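Local coordinates for E3 ubiquitin-protein ligase HERC2 (Homo sapiens, PDB 4L1M) that acts as a HECT-class E3 ubiquitin ligase, its first RCC1-like domain, a beta-propeller, probably serving as a binding platform, at residues L66-N71 with R95-I100; Q87-L92 with E138-I143; D329-S334 with G359-H364; D315-S320 with V366-G371. All coordinates share one frame; numbering follows the deposited sequence.

Contact 1. Residues L66-N71 with R95-I100; sequences LILSRN and RNIVKI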
loop_
_atom_site.group_PDB
_atom_site.type_symbol
_atom_site.label_atom_id
_atom_site.label_comp_id
_atom_site.label_asym_id
_atom_site.label_seq_id
_atom_site.Cartn_x
_atom_site.Cartn_y
_atom_site.Cartn_z
ATOM N N LEU A 66 -9.973 6.244 -2.141
ATOM C CA LEU A 66 -11.043 5.374 -2.505
ATOM C C LEU A 66 -11.487 4.619 -1.274
ATOM O O LEU A 66 -10.658 4.259 -0.423
ATOM C CB LEU A 66 -10.564 4.358 -3.536
ATOM C CG LEU A 66 -10.191 4.860 -4.925
ATOM C CD1 LEU A 66 -9.919 3.677 -5.812
ATOM C CD2 LEU A 66 -11.294 5.711 -5.548
ATOM N N ILE A 67 -12.789 4.365 -1.183
ATOM C CA ILE A 67 -13.346 3.573 -0.091
ATOM C C ILE A 67 -14.133 2.426 -0.683
ATOM O O ILE A 67 -14.967 2.650 -1.556
ATOM C CB ILE A 67 -14.301 4.408 0.762
ATOM C CG1 ILE A 67 -13.664 5.737 1.178
ATOM C CG2 ILE A 67 -14.719 3.645 1.987
ATOM C CD1 ILE A 67 -14.106 6.930 0.341
ATOM N N LEU A 68 -13.878 1.207 -0.217
ATOM C CA LEU A 68 -14.645 0.041 -0.647
ATOM C C LEU A 68 -15.679 -0.268 0.428
ATOM O O LEU A 68 -15.315 -0.366 1.602
ATOM C CB LEU A 68 -13.724 -1.156 -0.818
ATOM C CG LEU A 68 -14.397 -2.470 -1.231
ATOM C CD1 LEU A 68 -15.056 -2.287 -2.581
ATOM C CD2 LEU A 68 -13.410 -3.635 -1.260
ATOM N N SER A 69 -16.941 -0.446 0.018
ATOM C CA SER A 69 -18.045 -0.708 0.947
ATOM C C SER A 69 -18.332 -2.187 1.057
ATOM O O SER A 69 -18.014 -2.968 0.144
ATOM C CB SER A 69 -19.335 -0.043 0.483
ATOM O OG SER A 69 -19.089 0.880 -0.535
ATOM N N ARG A 70 -18.937 -2.579 2.180
ATOM C CA ARG A 70 -19.338 -3.970 2.437
ATOM C C ARG A 70 -20.087 -4.571 1.228
ATOM O O ARG A 70 -19.888 -5.748 0.887
ATOM C CB ARG A 70 -20.169 -4.047 3.731
ATOM C CG ARG A 70 -21.654 -3.806 3.601
ATOM C CD ARG A 70 -22.052 -2.375 3.301
ATOM N NE ARG A 70 -23.495 -2.342 2.994
ATOM C CZ ARG A 70 -24.182 -1.254 2.647
ATOM N NH1 ARG A 70 -23.582 -0.070 2.570
ATOM N NH2 ARG A 70 -25.499 -1.354 2.392
ATOM N N ASN A 71 -20.911 -3.746 0.569
ATOM C CA ASN A 71 -21.737 -4.182 -0.570
ATOM C C ASN A 71 -20.987 -4.203 -1.915
ATOM O O ASN A 71 -21.580 -4.449 -2.940
ATOM C CB ASN A 71 -23.037 -3.329 -0.678
ATOM C CG ASN A 71 -22.775 -1.867 -1.106
ATOM O OD1 ASN A 71 -21.623 -1.423 -1.239
ATOM N ND2 ASN A 71 -23.840 -1.125 -1.326
ATOM N N ARG A 95 -20.433 -4.702 -11.275
ATOM C CA ARG A 95 -19.682 -5.768 -10.599
ATOM C C ARG A 95 -19.545 -5.600 -9.072
ATOM O O ARG A 95 -19.790 -4.535 -8.521
ATOM C CB ARG A 95 -18.285 -5.920 -11.254
ATOM N N ASN A 96 -19.163 -6.696 -8.417
ATOM C CA ASN A 96 -18.949 -6.744 -6.987
ATOM C C ASN A 96 -17.447 -6.631 -6.690
ATOM O O ASN A 96 -16.693 -7.607 -6.824
ATOM C CB ASN A 96 -19.550 -8.041 -6.433
ATOM C CG ASN A 96 -19.174 -8.305 -4.969
ATOM O OD1 ASN A 96 -18.837 -7.400 -4.210
ATOM N ND2 ASN A 96 -19.236 -9.573 -4.577
ATOM N N ILE A 97 -17.013 -5.442 -6.280
ATOM C CA ILE A 97 -15.585 -5.185 -6.060
ATOM C C ILE A 97 -15.142 -5.729 -4.718
ATOM O O ILE A 97 -15.805 -5.516 -3.708
ATOM C CB ILE A 97 -15.272 -3.681 -6.116
ATOM C CG1 ILE A 97 -15.736 -3.073 -7.444
ATOM C CG2 ILE A 97 -13.792 -3.436 -5.927
ATOM C CD1 ILE A 97 -15.201 -3.786 -8.672
ATOM N N VAL A 98 -14.026 -6.436 -4.710
ATOM C CA VAL A 98 -13.485 -6.995 -3.479
ATOM C C VAL A 98 -12.119 -6.444 -3.094
ATOM O O VAL A 98 -11.665 -6.683 -1.976
ATOM C CB VAL A 98 -13.364 -8.521 -3.556
ATOM C CG1 VAL A 98 -14.731 -9.149 -3.795
ATOM C CG2 VAL A 98 -12.359 -8.942 -4.627
ATOM N N LYS A 99 -11.451 -5.728 -4.003
ATOM C CA LYS A 99 -10.205 -5.048 -3.652
ATOM C C LYS A 99 -10.052 -3.771 -4.427
ATOM O O LYS A 99 -10.547 -3.645 -5.545
ATOM C CB LYS A 99 -8.975 -5.949 -3.876
ATOM C CG LYS A 99 -8.855 -7.060 -2.862
ATOM C CD LYS A 99 -7.454 -7.595 -2.743
ATOM C CE LYS A 99 -7.475 -8.905 -1.954
ATOM N NZ LYS A 99 -6.123 -9.532 -1.926
ATOM N N ILE A 100 -9.360 -2.820 -3.801
ATOM C CA ILE A 100 -8.984 -1.592 -4.438
ATOM C C ILE A 100 -7.524 -1.312 -4.161
ATOM O O ILE A 100 -6.952 -1.812 -3.220
ATOM C CB ILE A 100 -9.834 -0.404 -3.929
ATOM C CG1 ILE A 100 -9.874 -0.382 -2.395
ATOM C CG2 ILE A 100 -11.213 -0.472 -4.525
ATOM C CD1 ILE A 100 -10.661 0.774 -1.793
#
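Leu68 reaches across to the 95-100 segment with both branches of its fork, and Ile100 answers with a single methyl. The Leu68 CG lies anti to the backbone N (chi1 178°), which aims the two methyls at different backbone carbonyls: CD1 is 3.5 Å from Ile97 O, and CD2 is 3.6 Å from Val98 O. CD1 also meets the branch methyl of Ile97, with 3.8 Å between Leu68 CD1 and Ile97 CG2; these two side chains cross obliquely, and the CG1 arm of Ile97 leads away from the contact. Ile100 reaches back toward 66-71 with its CD1, which sits 3.7 Å from Leu68 CB and 4.0 Å from Leu66 CB, close against the backbone between those two residues. The strands run nearly antiparallel at 153°, but their axes stay 7.7 Å apart, a face-packing distance and not that of strands paired in one sheet. They belong to neighbouring blades of a beta-propeller: 64-69 is the second strand of one four-stranded blade, and 97-101 opens the next. Val74, on the strand beside 64-69, touches both Leu68 and Ile97, while Gln57 and Ala59 of strand 55-60 pack on Ile100. Val98 and Lys99 point away from 66-71 and together face Leu112 as a classic beta bulge. From there Lys99 NZ extends to a hydrogen bond with Val156 O.

Contact 2. Residues Q87-L92 with E138-I143; sequences QLVQGL and EEPKVI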
loop_
_atom_site.group_PDB
_atom_site.type_symbol
_atom_site.label_atom_id
_atom_site.label_comp_id
_atom_site.label_asym_id
_atom_site.label_seq_id
_atom_site.Cartn_x
_atom_site.Cartn_y
_atom_site.Cartn_z
ATOM N N GLN A 87 -18.382 10.131 -3.107
ATOM C CA GLN A 87 -19.178 9.993 -4.307
ATOM C C GLN A 87 -18.913 8.629 -4.903
ATOM O O GLN A 87 -17.802 8.100 -4.850
ATOM C CB GLN A 87 -18.841 11.087 -5.313
ATOM C CG GLN A 87 -19.109 12.484 -4.807
ATOM C CD GLN A 87 -20.577 12.732 -4.562
ATOM O OE1 GLN A 87 -21.380 12.788 -5.499
ATOM N NE2 GLN A 87 -20.940 12.903 -3.292
ATOM N N LEU A 88 -19.972 8.074 -5.465
ATOM C CA LEU A 88 -19.940 6.766 -6.049
ATOM C C LEU A 88 -19.066 6.840 -7.290
ATOM O O LEU A 88 -19.227 7.747 -8.087
ATOM C CB LEU A 88 -21.376 6.351 -6.427
ATOM C CG LEU A 88 -21.575 4.902 -6.889
ATOM C CD1 LEU A 88 -21.359 3.924 -5.744
ATOM C CD2 LEU A 88 -22.972 4.724 -7.478
ATOM N N VAL A 89 -18.142 5.898 -7.432
ATOM C CA VAL A 89 -17.386 5.766 -8.653
ATOM C C VAL A 89 -18.267 5.051 -9.666
ATOM O O VAL A 89 -18.591 3.907 -9.503
ATOM C CB VAL A 89 -16.070 5.002 -8.423
ATOM C CG1 VAL A 89 -15.322 4.797 -9.742
ATOM C CG2 VAL A 89 -15.193 5.764 -7.426
ATOM N N GLN A 90 -18.666 5.761 -10.708
ATOM C CA GLN A 90 -19.498 5.202 -11.772
ATOM C C GLN A 90 -18.678 4.268 -12.677
ATOM O O GLN A 90 -17.473 4.460 -12.866
ATOM C CB GLN A 90 -20.099 6.355 -12.597
ATOM C CG GLN A 90 -21.122 7.196 -11.827
ATOM C CD GLN A 90 -22.409 6.441 -11.523
ATOM O OE1 GLN A 90 -22.623 5.336 -12.019
ATOM N NE2 GLN A 90 -23.270 7.031 -10.696
ATOM N N GLY A 91 -19.332 3.269 -13.245
ATOM C CA GLY A 91 -18.657 2.348 -14.150
ATOM C C GLY A 91 -18.278 1.041 -13.490
ATOM O O GLY A 91 -17.811 0.125 -14.164
ATOM N N LEU A 92 -18.510 0.939 -12.185
ATOM C CA LEU A 92 -18.324 -0.324 -11.458
ATOM C C LEU A 92 -19.627 -0.955 -10.975
ATOM O O LEU A 92 -19.616 -2.092 -10.478
ATOM C CB LEU A 92 -17.425 -0.097 -10.253
ATOM C CG LEU A 92 -16.053 0.491 -10.558
ATOM C CD1 LEU A 92 -15.329 0.755 -9.265
ATOM C CD2 LEU A 92 -15.226 -0.423 -11.444
ATOM N N GLU A 138 -11.066 9.059 -17.160
ATOM C CA GLU A 138 -11.882 9.580 -16.080
ATOM C C GLU A 138 -12.621 8.439 -15.336
ATOM O O GLU A 138 -12.830 8.514 -14.126
ATOM C CB GLU A 138 -12.883 10.619 -16.609
ATOM C CG GLU A 138 -12.231 11.910 -17.090
ATOM N N GLU A 139 -13.000 7.383 -16.056
ATOM C CA GLU A 139 -13.772 6.297 -15.454
ATOM C C GLU A 139 -13.148 4.926 -15.647
ATOM O O GLU A 139 -12.461 4.683 -16.643
ATOM C CB GLU A 139 -15.180 6.294 -16.003
ATOM C CG GLU A 139 -16.009 7.463 -15.503
ATOM C CD GLU A 139 -17.408 7.443 -16.117
ATOM O OE1 GLU A 139 -17.721 8.273 -17.007
ATOM O OE2 GLU A 139 -18.196 6.560 -15.739
ATOM N N PRO A 140 -13.385 4.018 -14.677
ATOM C CA PRO A 140 -12.849 2.665 -14.701
ATOM C C PRO A 140 -13.079 1.949 -16.024
ATOM O O PRO A 140 -14.146 2.047 -16.614
ATOM C CB PRO A 140 -13.623 1.966 -13.593
ATOM C CG PRO A 140 -13.947 3.037 -12.625
ATOM C CD PRO A 140 -14.167 4.268 -13.451
ATOM N N LYS A 141 -12.048 1.255 -16.473
ATOM C CA LYS A 141 -12.088 0.461 -17.666
ATOM C C LYS A 141 -11.450 -0.893 -17.390
ATOM O O LYS A 141 -10.404 -0.979 -16.743
ATOM C CB LYS A 141 -11.310 1.164 -18.783
ATOM C CG LYS A 141 -11.373 0.423 -20.110
ATOM C CD LYS A 141 -10.676 1.183 -21.217
ATOM C CE LYS A 141 -10.818 0.460 -22.535
ATOM N NZ LYS A 141 -9.646 0.761 -23.396
ATOM N N VAL A 142 -12.063 -1.940 -17.922
ATOM C CA VAL A 142 -11.576 -3.300 -17.722
ATOM C C VAL A 142 -10.240 -3.423 -18.415
ATOM O O VAL A 142 -10.110 -2.982 -19.541
ATOM C CB VAL A 142 -12.520 -4.366 -18.347
ATOM C CG1 VAL A 142 -11.959 -5.760 -18.141
ATOM C CG2 VAL A 142 -13.892 -4.292 -17.721
ATOM N N ILE A 143 -9.266 -4.019 -17.739
ATOM C CA ILE A 143 -8.023 -4.396 -18.380
ATOM C C ILE A 143 -8.255 -5.747 -19.029
ATOM O O ILE A 143 -8.219 -6.784 -18.359
ATOM C CB ILE A 143 -6.857 -4.503 -17.397
ATOM C CG1 ILE A 143 -6.617 -3.170 -16.674
ATOM C CG2 ILE A 143 -5.604 -4.943 -18.134
ATOM C CD1 ILE A 143 -5.465 -3.226 -15.675
#
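The puckered ring of Pro140 meets the 87-92 segment along CB, CG and CD. Val89 CG1 meets the ring at its CG edge, close to the mean ring plane and 3.6 Å from Pro140 CG, while Gln90 O stands over one side, offset toward CD, 3.4 Å from Pro140 CD. Leu92 comes to the CB end at about a right angle, its CD2 lying 3.6 Å from Pro140 CB. The carboxylate of Glu139, the flat group here, takes part through one oxygen. The extended Glu139 chain, with CG anti to its carbonyl carbon (chi1 -71°), brings OE2 to 3.7 Å from Gln90 CB. Glu139 OE2 is also 3.6 Å from Gln90 O, but both are acceptors, and this is proximity without a bond. The contact joins adjacent propeller blades at their outer rim. Strand 87-88 is the outermost of one blade, strand 140-142 holds the same place in the next, and residues 89-92 begin the connection from the first blade to the second. Trp121 packs on Pro140, and Tyr119 and Val74 on Leu92, continuing the apolar patch inward. With two apolar pairs and no polar bond between the segments, the join relies on complementary shape and burial of hydrocarbon, leaving the charge of Glu139 at the exposed margin, where water probably solvates it.

Contact 3. Residues D329-S334 with G359-H364; sequences DSEVHS and GLDTKH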
loop_
_atom_site.group_PDB
_atom_site.type_symbol
_atom_site.label_atom_id
_atom_site.label_comp_id
_atom_site.label_asym_id
_atom_site.label_seq_id
_atom_site.Cartn_x
_atom_site.Cartn_y
_atom_site.Cartn_z
ATOM N N ASP A 329 -3.844 -7.474 19.442
ATOM C CA ASP A 329 -4.695 -6.988 20.538
ATOM C C ASP A 329 -5.245 -5.578 20.281
ATOM O O ASP A 329 -5.612 -4.873 21.213
ATOM C CB ASP A 329 -3.925 -7.021 21.875
ATOM C CG ASP A 329 -2.741 -6.012 21.922
ATOM O OD1 ASP A 329 -1.817 -6.084 21.063
ATOM O OD2 ASP A 329 -2.739 -5.160 22.839
ATOM N N SER A 330 -5.269 -5.163 19.016
ATOM C CA SER A 330 -6.021 -3.988 18.576
ATOM C C SER A 330 -5.419 -2.601 18.934
ATOM O O SER A 330 -6.134 -1.588 18.892
ATOM C CB SER A 330 -7.469 -4.093 19.089
ATOM O OG SER A 330 -8.313 -3.217 18.364
ATOM N N GLU A 331 -4.143 -2.549 19.306
ATOM C CA GLU A 331 -3.469 -1.262 19.510
ATOM C C GLU A 331 -3.027 -0.723 18.162
ATOM O O GLU A 331 -2.652 -1.494 17.276
ATOM C CB GLU A 331 -2.225 -1.403 20.394
ATOM C CG GLU A 331 -2.469 -1.804 21.831
ATOM C CD GLU A 331 -1.186 -1.953 22.641
ATOM O OE1 GLU A 331 -1.234 -1.828 23.873
ATOM O OE2 GLU A 331 -0.120 -2.196 22.065
ATOM N N VAL A 332 -3.029 0.595 18.019
ATOM C CA VAL A 332 -2.553 1.231 16.789
ATOM C C VAL A 332 -1.343 2.112 17.088
ATOM O O VAL A 332 -1.460 3.139 17.753
ATOM C CB VAL A 332 -3.662 2.083 16.142
ATOM C CG1 VAL A 332 -3.211 2.618 14.793
ATOM C CG2 VAL A 332 -4.937 1.259 15.991
ATOM N N HIS A 333 -0.180 1.707 16.584
ATOM C CA HIS A 333 1.093 2.425 16.801
ATOM C C HIS A 333 1.426 3.255 15.574
ATOM O O HIS A 333 1.063 2.902 14.461
ATOM C CB HIS A 333 2.196 1.415 17.037
ATOM C CG HIS A 333 2.041 0.645 18.313
ATOM N ND1 HIS A 333 2.956 0.728 19.342
ATOM C CD2 HIS A 333 1.081 -0.218 18.733
ATOM C CE1 HIS A 333 2.563 -0.040 20.342
ATOM N NE2 HIS A 333 1.427 -0.625 20.002
ATOM N N SER A 334 2.125 4.357 15.766
ATOM C CA SER A 334 2.589 5.140 14.621
ATOM C C SER A 334 3.983 5.703 14.866
ATOM O O SER A 334 4.437 5.780 15.997
ATOM C CB SER A 334 1.628 6.283 14.333
ATOM O OG SER A 334 1.800 7.339 15.265
ATOM N N GLY A 359 -6.575 6.588 22.970
ATOM C CA GLY A 359 -7.965 6.618 22.559
ATOM C C GLY A 359 -8.438 5.404 21.769
ATOM O O GLY A 359 -9.631 5.087 21.796
ATOM N N LEU A 360 -7.521 4.713 21.080
ATOM C CA LEU A 360 -7.872 3.705 20.065
ATOM C C LEU A 360 -7.896 2.236 20.527
ATOM O O LEU A 360 -8.484 1.370 19.842
ATOM C CB LEU A 360 -6.895 3.817 18.911
ATOM C CG LEU A 360 -6.797 5.175 18.220
ATOM C CD1 LEU A 360 -5.910 5.076 16.981
ATOM C CD2 LEU A 360 -8.176 5.707 17.841
ATOM N N ASP A 361 -7.251 1.961 21.663
ATOM C CA ASP A 361 -7.175 0.598 22.229
ATOM C C ASP A 361 -8.558 -0.037 22.440
ATOM O O ASP A 361 -8.710 -1.247 22.337
ATOM C CB ASP A 361 -6.405 0.607 23.569
ATOM C CG ASP A 361 -5.119 1.429 23.502
ATOM O OD1 ASP A 361 -4.121 0.974 22.885
ATOM O OD2 ASP A 361 -5.117 2.552 24.060
ATOM N N THR A 362 -9.563 0.790 22.713
ATOM C CA THR A 362 -10.886 0.309 23.115
ATOM C C THR A 362 -11.934 0.193 21.985
ATOM O O THR A 362 -13.101 -0.101 22.256
ATOM C CB THR A 362 -11.441 1.279 24.142
ATOM O OG1 THR A 362 -11.543 2.571 23.531
ATOM C CG2 THR A 362 -10.506 1.358 25.342
ATOM N N LYS A 363 -11.522 0.422 20.735
ATOM C CA LYS A 363 -12.458 0.530 19.585
ATOM C C LYS A 363 -12.466 -0.679 18.649
ATOM O O LYS A 363 -13.159 -0.672 17.644
ATOM C CB LYS A 363 -12.114 1.768 18.762
ATOM C CG LYS A 363 -12.381 3.080 19.471
ATOM C CD LYS A 363 -11.876 4.250 18.638
ATOM C CE LYS A 363 -12.021 5.581 19.362
ATOM N NZ LYS A 363 -13.423 6.050 19.429
ATOM N N HIS A 364 -11.678 -1.706 18.972
ATOM C CA HIS A 364 -11.587 -2.910 18.152
ATOM C C HIS A 364 -11.317 -2.526 16.706
ATOM O O HIS A 364 -12.114 -2.817 15.821
ATOM C CB HIS A 364 -12.871 -3.751 18.274
ATOM C CG HIS A 364 -13.282 -4.021 19.691
ATOM N ND1 HIS A 364 -12.677 -4.982 20.483
ATOM C CD2 HIS A 364 -14.217 -3.426 20.473
ATOM C CE1 HIS A 364 -13.231 -4.974 21.683
ATOM N NE2 HIS A 364 -14.168 -4.040 21.703
#
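Leu360 carries CG anti to its carbonyl carbon (chi1 -57°), a turn that sends CD1 toward strand 332-335, where it lies 3.8 Å from Val332 CB. In Val332, CG2 is likewise opposite the carbonyl carbon, within 4.1 Å of Leu360 CD1. The propeller fold explains the meeting: 332-335 is the third strand of one blade, and 359-364 belongs to the loop leading to strand 365-370 of the next. A type I beta turn from Leu360 to Lys363 rounds off that loop. Beyond the apolar pair polar side chains take over, though they meet carbon: Ser330 OG is 3.3 Å from His364 CA and makes a weak hydrogen bond to Ile365 O. Asp361 OD1 rests 3.4 Å from Glu331 CG. The two carboxylates, their planes 64° apart, are like charges with Glu331 OE1 and Asp361 OD1 4.1 Å from each other. A salt bridge from Glu331 OE2 to Lys311 NZ would offset some of this repulsion. Glu331 OE2 also accepts the ring N-H of His333, with His333 NE2 3.0 Å from Glu331 OE2 and nearly straight at 166°; the oxygen lies in the imidazole plane, while the N-H comes in from above the carboxylate plane.

Contact 4. Residues D315-S320 with V366-G371; sequences DVAAGS and VGIACG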
loop_
_atom_site.group_PDB
_atom_site.type_symbol
_atom_site.label_atom_id
_atom_site.label_comp_id
_atom_site.label_asym_id
_atom_site.label_seq_id
_atom_site.Cartn_x
_atom_site.Cartn_y
_atom_site.Cartn_z
ATOM N N ASP A 315 -0.803 -5.857 10.838
ATOM C CA ASP A 315 -0.729 -5.076 9.602
ATOM C C ASP A 315 0.073 -3.791 9.813
ATOM O O ASP A 315 0.163 -3.258 10.924
ATOM C CB ASP A 315 -2.141 -4.726 9.068
ATOM C CG ASP A 315 -2.119 -4.105 7.635
ATOM O OD1 ASP A 315 -1.190 -4.345 6.841
ATOM O OD2 ASP A 315 -3.043 -3.360 7.307
ATOM N N VAL A 316 0.674 -3.326 8.734
ATOM C CA VAL A 316 1.399 -2.071 8.707
ATOM C C VAL A 316 0.927 -1.307 7.494
ATOM O O VAL A 316 0.747 -1.881 6.446
ATOM C CB VAL A 316 2.930 -2.284 8.565
ATOM C CG1 VAL A 316 3.626 -0.957 8.278
ATOM C CG2 VAL A 316 3.498 -2.915 9.825
ATOM N N ALA A 317 0.737 -0.004 7.653
ATOM C CA ALA A 317 0.317 0.865 6.550
ATOM C C ALA A 317 1.351 1.980 6.450
ATOM O O ALA A 317 1.596 2.685 7.413
ATOM C CB ALA A 317 -1.056 1.416 6.818
ATOM N N ALA A 318 1.981 2.083 5.291
ATOM C CA ALA A 318 3.047 3.044 5.064
ATOM C C ALA A 318 2.519 4.155 4.203
ATOM O O ALA A 318 2.129 3.909 3.095
ATOM C CB ALA A 318 4.219 2.368 4.372
ATOM N N GLY A 319 2.476 5.370 4.738
ATOM C CA GLY A 319 2.190 6.565 3.958
ATOM C C GLY A 319 3.478 6.976 3.284
ATOM O O GLY A 319 4.385 6.170 3.173
ATOM N N SER A 320 3.584 8.219 2.836
ATOM C CA SER A 320 4.824 8.683 2.191
ATOM C C SER A 320 5.993 8.671 3.169
ATOM O O SER A 320 7.006 8.010 2.921
ATOM C CB SER A 320 4.636 10.073 1.638
ATOM O OG SER A 320 3.631 10.041 0.652
ATOM N N VAL A 366 -9.771 -2.833 13.131
ATOM C CA VAL A 366 -9.397 -3.955 12.279
ATOM C C VAL A 366 -8.708 -3.522 11.008
ATOM O O VAL A 366 -8.107 -4.349 10.331
ATOM C CB VAL A 366 -10.622 -4.838 11.927
ATOM C CG1 VAL A 366 -11.306 -5.318 13.201
ATOM C CG2 VAL A 366 -11.630 -4.095 11.042
ATOM N N GLY A 367 -8.771 -2.239 10.671
ATOM C CA GLY A 367 -8.109 -1.760 9.455
ATOM C C GLY A 367 -7.425 -0.432 9.651
ATOM O O GLY A 367 -7.864 0.397 10.458
ATOM N N ILE A 368 -6.330 -0.245 8.923
ATOM C CA ILE A 368 -5.601 1.022 8.928
ATOM C C ILE A 368 -5.191 1.385 7.523
ATOM O O ILE A 368 -5.068 0.518 6.676
ATOM C CB ILE A 368 -4.354 0.945 9.812
ATOM C CG1 ILE A 368 -3.575 -0.350 9.519
ATOM C CG2 ILE A 368 -4.763 1.028 11.278
ATOM C CD1 ILE A 368 -2.215 -0.422 10.187
ATOM N N ALA A 369 -4.958 2.664 7.276
ATOM C CA ALA A 369 -4.516 3.123 5.951
ATOM C C ALA A 369 -3.857 4.481 6.062
ATOM O O ALA A 369 -4.261 5.268 6.910
ATOM C CB ALA A 369 -5.693 3.200 5.003
ATOM N N CYS A 370 -2.860 4.760 5.203
ATOM C CA CYS A 370 -2.170 6.073 5.197
ATOM C C CYS A 370 -2.125 6.739 3.831
ATOM O O CYS A 370 -1.803 6.112 2.852
ATOM C CB CYS A 370 -0.730 5.918 5.679
ATOM S SG CYS A 370 -0.589 5.251 7.341
ATOM N N GLY A 371 -2.424 8.028 3.793
ATOM C CA GLY A 371 -2.158 8.864 2.630
ATOM C C GLY A 371 -0.820 9.563 2.815
ATOM O O GLY A 371 -0.029 9.200 3.703
#
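Ala317 packs between Ile368 and Cys370, at the close-fitting middle of the contact. Its CB is 4.0 Å from Ile368 CD1 and 3.9 Å from Cys370 SG. With CG1 between the backbone N and the carbonyl carbon (chi1 46°) and the chain extended beyond it, Ile368 reaches CD1 to the backbone near Ala317 N. Farther along, Gly319 has no side chain, and the backbones draw together: Cys370 CB is 3.4 Å from Gly319 N, and Gly319 CA makes a CA-H...O contact of 3.5 Å with Gly371 O. The strands run almost parallel, at 19°, yet belong to different blades of the propeller; 313-318 and 365-370 each form an edge of their sheet, near the centre of the domain. Leu324 of the neighbouring strand backs both Ile368 and Cys370. The other end is looser and partly open to solvent. There Asp315 slides past Ile368 in the opposite direction, its side chain touching through OD2, 3.8 Å from Ile368 CG1. The interior thus adheres through small apolar groups and backbone, while the salt bridge of Asp315 OD1 with Arg265 links strand 313-318 to strand 261-267 of the preceding blade and probably offsets the carboxylate's charge.

The four contacts sample two blade-to-blade interfaces of one propeller. Contacts 1 and 2 join the 55-88 blade to the 97-142 blade, their segments alternating along the chain; contact 2 lies farther out, with centres 12 Å apart, and Ile97 CG1 and Leu92 CD1 touch at 4.3 Å. Contacts 3 and 4 join the 313-356 blade to the one built from both chain ends. Contact 3 is nested within the loop closed by contact 4, 13 Å away between centres, and Val332 CG1 meets Ile368 CG2 at 4.2 Å. Contacts 2 and 3 are both near the periphery, their centres about 34 Å apart. Because that last blade pairs strand 27-31 with strand 374-379, it closes the propeller ring.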